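Intracellular sulfur oxidation protein DsrF (Allochromatium vinosum, PDB 2HY5) is of uncertain function but could take part in the oxidation of intracellular sulfur, and is found in a complex with DsrE and DsrH. Local coordinates at residues E76-E88 and E109-V123. Sequence-based numbering, arbitrary orientation.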
loop_
_atom_site.group_PDB
_atom_site.type_symbol
_atom_site.label_atom_id
_atom_site.label_comp_id
_atom_site.label_asym_id
_atom_site.label_seq_id
_atom_site.Cartn_x
_atom_site.Cartn_y
_atom_site.Cartn_z
ATOM N N GLU B 76 10.317 -1.326 29.506
ATOM C CA GLU B 76 9.309 -0.659 30.329
ATOM C C GLU B 76 7.873 -0.670 29.826
ATOM O O GLU B 76 7.020 0.008 30.397
ATOM C CB GLU B 76 9.718 0.795 30.608
ATOM C CG GLU B 76 10.516 0.989 31.888
ATOM C CD GLU B 76 10.616 2.448 32.301
ATOM O OE1 GLU B 76 11.158 2.721 33.393
ATOM O OE2 GLU B 76 10.149 3.320 31.537
ATOM N N VAL B 77 7.592 -1.416 28.764
ATOM C CA VAL B 77 6.225 -1.470 28.267
ATOM C C VAL B 77 5.435 -2.438 29.146
ATOM O O VAL B 77 5.674 -3.645 29.137
ATOM C CB VAL B 77 6.166 -1.944 26.810
ATOM C CG1 VAL B 77 4.745 -1.816 26.295
ATOM C CG2 VAL B 77 7.121 -1.118 25.959
ATOM N N ARG B 78 4.496 -1.890 29.910
ATOM C CA ARG B 78 3.674 -2.665 30.830
ATOM C C ARG B 78 2.277 -2.912 30.268
ATOM O O ARG B 78 1.637 -3.918 30.590
ATOM C CB ARG B 78 3.571 -1.906 32.159
ATOM C CG ARG B 78 2.622 -2.501 33.191
ATOM C CD ARG B 78 3.115 -3.838 33.709
ATOM N NE ARG B 78 2.348 -4.295 34.863
ATOM C CZ ARG B 78 2.424 -3.757 36.078
ATOM N NH1 ARG B 78 3.239 -2.736 36.308
ATOM N NH2 ARG B 78 1.684 -4.241 37.065
ATOM N N ARG B 79 1.815 -1.993 29.425
ATOM C CA ARG B 79 0.482 -2.088 28.844
ATOM C C ARG B 79 0.449 -2.520 27.380
ATOM O O ARG B 79 0.696 -1.722 26.478
ATOM C CB ARG B 79 -0.240 -0.746 28.991
ATOM C CG ARG B 79 -0.384 -0.277 30.425
ATOM C CD ARG B 79 -1.093 -1.326 31.268
ATOM N NE ARG B 79 -1.193 -0.928 32.671
ATOM C CZ ARG B 79 -1.696 -1.695 33.631
ATOM N NH1 ARG B 79 -2.147 -2.908 33.348
ATOM N NH2 ARG B 79 -1.750 -1.247 34.878
ATOM N N ILE B 80 0.125 -3.788 27.161
ATOM C CA ILE B 80 0.025 -4.355 25.822
ATOM C C ILE B 80 -1.381 -4.934 25.715
ATOM O O ILE B 80 -1.749 -5.827 26.474
ATOM C CB ILE B 80 1.083 -5.455 25.614
ATOM C CG1 ILE B 80 2.479 -4.832 25.700
ATOM C CG2 ILE B 80 0.878 -6.135 24.269
ATOM C CD1 ILE B 80 3.610 -5.821 25.527
ATOM N N TYR B 81 -2.167 -4.400 24.787
ATOM C CA TYR B 81 -3.551 -4.832 24.613
ATOM C C TYR B 81 -3.848 -5.481 23.275
ATOM O O TYR B 81 -3.287 -5.107 22.248
ATOM C CB TYR B 81 -4.492 -3.641 24.789
ATOM C CG TYR B 81 -4.334 -2.909 26.100
ATOM C CD1 TYR B 81 -3.639 -1.701 26.170
ATOM C CD2 TYR B 81 -4.891 -3.417 27.270
ATOM C CE1 TYR B 81 -3.505 -1.016 27.377
ATOM C CE2 TYR B 81 -4.763 -2.745 28.479
ATOM C CZ TYR B 81 -4.072 -1.547 28.526
ATOM O OH TYR B 81 -3.955 -0.884 29.723
ATOM N N VAL B 82 -4.770 -6.439 23.298
ATOM C CA VAL B 82 -5.181 -7.156 22.098
ATOM C C VAL B 82 -6.703 -7.168 22.045
ATOM O O VAL B 82 -7.357 -7.567 23.005
ATOM C CB VAL B 82 -4.658 -8.608 22.111
ATOM C CG1 VAL B 82 -5.064 -9.320 20.829
ATOM C CG2 VAL B 82 -3.144 -8.600 22.256
ATOM N N ASP B 83 -7.257 -6.720 20.920
ATOM C CA ASP B 83 -8.707 -6.655 20.732
ATOM C C ASP B 83 -9.328 -8.046 20.650
ATOM O O ASP B 83 -9.024 -8.808 19.745
ATOM C CB ASP B 83 -9.025 -5.867 19.458
ATOM C CG ASP B 83 -10.511 -5.694 19.238
ATOM O OD1 ASP B 83 -11.172 -5.087 20.109
ATOM O OD2 ASP B 83 -11.021 -6.167 18.199
ATOM N N ARG B 84 -10.223 -8.367 21.581
ATOM C CA ARG B 84 -10.835 -9.696 21.581
ATOM C C ARG B 84 -11.670 -10.000 20.341
ATOM O O ARG B 84 -11.696 -11.134 19.874
ATOM C CB ARG B 84 -11.684 -9.905 22.849
ATOM C CG ARG B 84 -13.059 -9.261 22.839
ATOM C CD ARG B 84 -13.706 -9.372 24.223
ATOM N NE ARG B 84 -13.902 -10.755 24.656
ATOM C CZ ARG B 84 -14.949 -11.507 24.324
ATOM N NH1 ARG B 84 -15.908 -11.013 23.553
ATOM N NH2 ARG B 84 -15.039 -12.756 24.764
ATOM N N ASP B 85 -12.353 -8.998 19.802
ATOM C CA ASP B 85 -13.177 -9.220 18.619
ATOM C C ASP B 85 -12.317 -9.588 17.415
ATOM O O ASP B 85 -12.705 -10.426 16.600
ATOM C CB ASP B 85 -14.009 -7.975 18.322
ATOM C CG ASP B 85 -15.075 -7.731 19.372
ATOM O OD1 ASP B 85 -15.679 -6.637 19.382
ATOM O OD2 ASP B 85 -15.318 -8.645 20.189
ATOM N N SER B 86 -11.147 -8.965 17.315
ATOM C CA SER B 86 -10.223 -9.242 16.217
ATOM C C SER B 86 -9.722 -10.683 16.290
ATOM O O SER B 86 -9.593 -11.358 15.267
ATOM C CB SER B 86 -9.043 -8.277 16.270
ATOM O OG SER B 86 -9.490 -6.947 16.087
ATOM N N LEU B 87 -9.435 -11.151 17.500
ATOM C CA LEU B 87 -8.969 -12.517 17.691
ATOM C C LEU B 87 -10.041 -13.499 17.243
ATOM O O LEU B 87 -9.756 -14.449 16.519
ATOM C CB LEU B 87 -8.635 -12.775 19.165
ATOM C CG LEU B 87 -7.385 -12.125 19.751
ATOM C CD1 LEU B 87 -7.262 -12.506 21.222
ATOM C CD2 LEU B 87 -6.157 -12.594 18.976
ATOM N N GLU B 88 -11.275 -13.268 17.680
ATOM C CA GLU B 88 -12.393 -14.144 17.331
ATOM C C GLU B 88 -12.641 -14.198 15.828
ATOM O O GLU B 88 -12.856 -15.274 15.259
ATOM C CB GLU B 88 -13.672 -13.682 18.036
ATOM C CG GLU B 88 -14.907 -14.500 17.679
ATOM C CD GLU B 88 -16.179 -13.937 18.282
ATOM O OE1 GLU B 88 -16.524 -12.772 17.978
ATOM O OE2 GLU B 88 -16.838 -14.663 19.055
ATOM N N GLU B 109 7.704 -6.749 41.080
ATOM C CA GLU B 109 6.714 -7.397 40.235
ATOM C C GLU B 109 7.410 -8.242 39.176
ATOM O O GLU B 109 8.380 -7.810 38.554
ATOM C CB GLU B 109 5.776 -6.364 39.599
ATOM C CG GLU B 109 6.453 -5.201 38.911
ATOM C CD GLU B 109 5.512 -4.020 38.729
ATOM O OE1 GLU B 109 5.960 -2.969 38.221
ATOM O OE2 GLU B 109 4.324 -4.141 39.097
ATOM N N GLU B 110 6.923 -9.464 39.004
ATOM C CA GLU B 110 7.487 -10.403 38.041
ATOM C C GLU B 110 6.347 -11.162 37.383
ATOM O O GLU B 110 5.878 -12.168 37.910
ATOM C CB GLU B 110 8.409 -11.390 38.755
ATOM C CG GLU B 110 9.525 -10.738 39.551
ATOM C CD GLU B 110 10.202 -11.709 40.498
ATOM O OE1 GLU B 110 10.721 -12.741 40.021
ATOM O OE2 GLU B 110 10.216 -11.436 41.718
ATOM N N PHE B 111 5.900 -10.672 36.232
ATOM C CA PHE B 111 4.801 -11.306 35.511
ATOM C C PHE B 111 5.269 -12.078 34.283
ATOM O O PHE B 111 6.054 -11.573 33.478
ATOM C CB PHE B 111 3.781 -10.252 35.086
ATOM C CG PHE B 111 3.060 -9.613 36.236
ATOM C CD1 PHE B 111 2.186 -10.355 37.025
ATOM C CD2 PHE B 111 3.255 -8.268 36.535
ATOM C CE1 PHE B 111 1.518 -9.766 38.092
ATOM C CE2 PHE B 111 2.589 -7.670 37.603
ATOM C CZ PHE B 111 1.718 -8.421 38.382
ATOM N N ASP B 112 4.769 -13.302 34.144
ATOM C CA ASP B 112 5.107 -14.173 33.022
ATOM C C ASP B 112 4.525 -13.630 31.717
ATOM O O ASP B 112 5.080 -13.848 30.639
ATOM C CB ASP B 112 4.557 -15.579 33.280
ATOM C CG ASP B 112 5.163 -16.225 34.510
ATOM O OD1 ASP B 112 5.571 -15.491 35.436
ATOM O OD2 ASP B 112 5.211 -17.471 34.561
ATOM N N ASN B 113 3.397 -12.935 31.814
ATOM C CA ASN B 113 2.764 -12.387 30.623
ATOM C C ASN B 113 1.886 -11.194 30.958
ATOM O O ASN B 113 1.029 -11.264 31.838
ATOM C CB ASN B 113 1.929 -13.471 29.927
ATOM C CG ASN B 113 1.316 -12.992 28.619
ATOM O OD1 ASN B 113 1.835 -12.080 27.975
ATOM N ND2 ASN B 113 0.218 -13.621 28.213
ATOM N N ILE B 114 2.107 -10.092 30.255
ATOM C CA ILE B 114 1.310 -8.901 30.477
ATOM C C ILE B 114 0.366 -8.608 29.315
ATOM O O ILE B 114 -0.374 -7.626 29.342
ATOM C CB ILE B 114 2.206 -7.667 30.764
ATOM C CG1 ILE B 114 3.361 -7.584 29.764
ATOM C CG2 ILE B 114 2.764 -7.762 32.173
ATOM C CD1 ILE B 114 2.948 -7.318 28.343
ATOM N N VAL B 115 0.388 -9.458 28.292
ATOM C CA VAL B 115 -0.502 -9.265 27.153
ATOM C C VAL B 115 -1.932 -9.455 27.647
ATOM O O VAL B 115 -2.287 -10.518 28.177
ATOM C CB VAL B 115 -0.218 -10.279 26.025
ATOM C CG1 VAL B 115 -1.242 -10.115 24.909
ATOM C CG2 VAL B 115 1.182 -10.064 25.475
ATOM N N GLU B 116 -2.746 -8.421 27.479
ATOM C CA GLU B 116 -4.130 -8.473 27.925
ATOM C C GLU B 116 -5.149 -8.357 26.802
ATOM O O GLU B 116 -5.103 -7.426 26.002
ATOM C CB GLU B 116 -4.383 -7.367 28.949
ATOM C CG GLU B 116 -5.830 -7.270 29.388
ATOM C CD GLU B 116 -6.038 -6.258 30.497
ATOM O OE1 GLU B 116 -5.760 -5.059 30.280
ATOM O OE2 GLU B 116 -6.477 -6.666 31.590
ATOM N N VAL B 117 -6.073 -9.311 26.756
ATOM C CA VAL B 117 -7.134 -9.307 25.759
ATOM C C VAL B 117 -8.282 -8.465 26.315
ATOM O O VAL B 117 -8.754 -8.704 27.432
ATOM C CB VAL B 117 -7.616 -10.745 25.473
ATOM C CG1 VAL B 117 -8.795 -10.724 24.516
ATOM C CG2 VAL B 117 -6.473 -11.558 24.893
ATOM N N ILE B 118 -8.718 -7.477 25.539
ATOM C CA ILE B 118 -9.788 -6.584 25.967
ATOM C C ILE B 118 -10.935 -6.442 24.980
ATOM O O ILE B 118 -10.785 -6.698 23.785
ATOM C CB ILE B 118 -9.244 -5.175 26.258
ATOM C CG1 ILE B 118 -8.532 -4.622 25.015
ATOM C CG2 ILE B 118 -8.314 -5.228 27.459
ATOM C CD1 ILE B 118 -8.132 -3.145 25.135
ATOM N N ASP B 119 -12.082 -6.004 25.494
ATOM C CA ASP B 119 -13.276 -5.815 24.681
ATOM C C ASP B 119 -13.256 -4.474 23.945
ATOM O O ASP B 119 -12.427 -3.608 24.225
ATOM C CB ASP B 119 -14.528 -5.889 25.557
ATOM C CG ASP B 119 -14.627 -4.727 26.531
ATOM O OD1 ASP B 119 -13.902 -4.724 27.549
ATOM O OD2 ASP B 119 -15.430 -3.810 26.269
ATOM N N SER B 120 -14.197 -4.308 23.022
ATOM C CA SER B 120 -14.294 -3.102 22.207
ATOM C C SER B 120 -14.470 -1.798 22.985
ATOM O O SER B 120 -13.907 -0.769 22.607
ATOM C CB SER B 120 -15.430 -3.253 21.191
ATOM O OG SER B 120 -16.671 -3.475 21.836
ATOM N N ALA B 121 -15.247 -1.831 24.063
ATOM C CA ALA B 121 -15.474 -0.632 24.868
ATOM C C ALA B 121 -14.181 -0.176 25.535
ATOM O O ALA B 121 -13.901 1.017 25.616
ATOM C CB ALA B 121 -16.543 -0.903 25.924
ATOM N N ARG B 122 -13.390 -1.134 26.010
ATOM C CA ARG B 122 -12.123 -0.820 26.660
ATOM C C ARG B 122 -11.155 -0.226 25.640
ATOM O O ARG B 122 -10.388 0.687 25.952
ATOM C CB ARG B 122 -11.532 -2.089 27.279
ATOM C CG ARG B 122 -10.174 -1.914 27.941
ATOM C CD ARG B 122 -10.203 -0.903 29.082
ATOM N NE ARG B 122 -8.903 -0.829 29.750
ATOM C CZ ARG B 122 -8.531 0.147 30.572
ATOM N NH1 ARG B 122 -9.360 1.149 30.840
ATOM N NH2 ARG B 122 -7.324 0.128 31.121
ATOM N N VAL B 123 -11.188 -0.752 24.420
ATOM C CA VAL B 123 -10.325 -0.248 23.355
ATOM C C VAL B 123 -10.647 1.224 23.112
ATOM O O VAL B 123 -9.754 2.072 23.066
ATOM C CB VAL B 123 -10.547 -1.032 22.035
ATOM C CG1 VAL B 123 -9.790 -0.364 20.885
ATOM C CG2 VAL B 123 -10.075 -2.461 22.197
HETATM O O HOH W 1 -1.095 -5.055 29.585
HETATM O O HOH W 2 -3.241 -4.599 30.961
HETATM O O HOH W 3 -5.789 -2.268 32.054
HETATM O O HOH W 4 -12.892 -6.511 21.079
HETATM O O HOH W 5 -18.356 -5.567 20.545
#
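Ile118 O receives the backbone N of Arg84 at 2.8 Å, nearly straight at 169°, and a water donates to it weakly. This bond closes a parallel ladder between strands 79-83 and 115-118. Further back, Glu116 N donates to Ile80 O, Val82 N to Glu116 O, and Ile118 N to Val82 O. Strand 115-118 is an edge strand of the five-stranded parallel sheet within this chain; strand 38-43 flanks 79-83 across from it.

On one face, Tyr81 and Glu116 run side by side. Glu116 OE1 reaches the ring edge near its plane, 3.1 Å from Tyr81 CE2. Ile118 CD1 lies 3.7 Å from Tyr81 CB. On the other face the residues that meet are aliphatic. Val82 CG2 meets Val115 CG1 at 3.6 Å, and Val117 CG2 touches Leu87 CD1.

Asp83 caps helix 84-89. With CG anti to the backbone N (chi1 -177°), its carboxylate reaches the helix start, where OD2 accepts from both Ser86 N and Ser86 OG, the hydroxyl at 2.7 Å through the anti lone pair. OD1 lies against Val123 CG2. With an alanine in its place, Ser86 N and OG are likely to lose this acceptor, and the helix start would be less well capped.

At the start of the strands, Ile114 CD1 packs tightly on Ile80 CD1. Arg78 NH1 makes a salt bridge to Glu109 OE2 at 3.3 Å, with the two planar groups 80° apart.

Backbone bonds thus fix the strand pairing. Arg78 and Glu109 add an ion pair ahead of the strands, and Asp85 ties the start of helix 84-89 to Lys22 of the DsrH chain by a salt bridge.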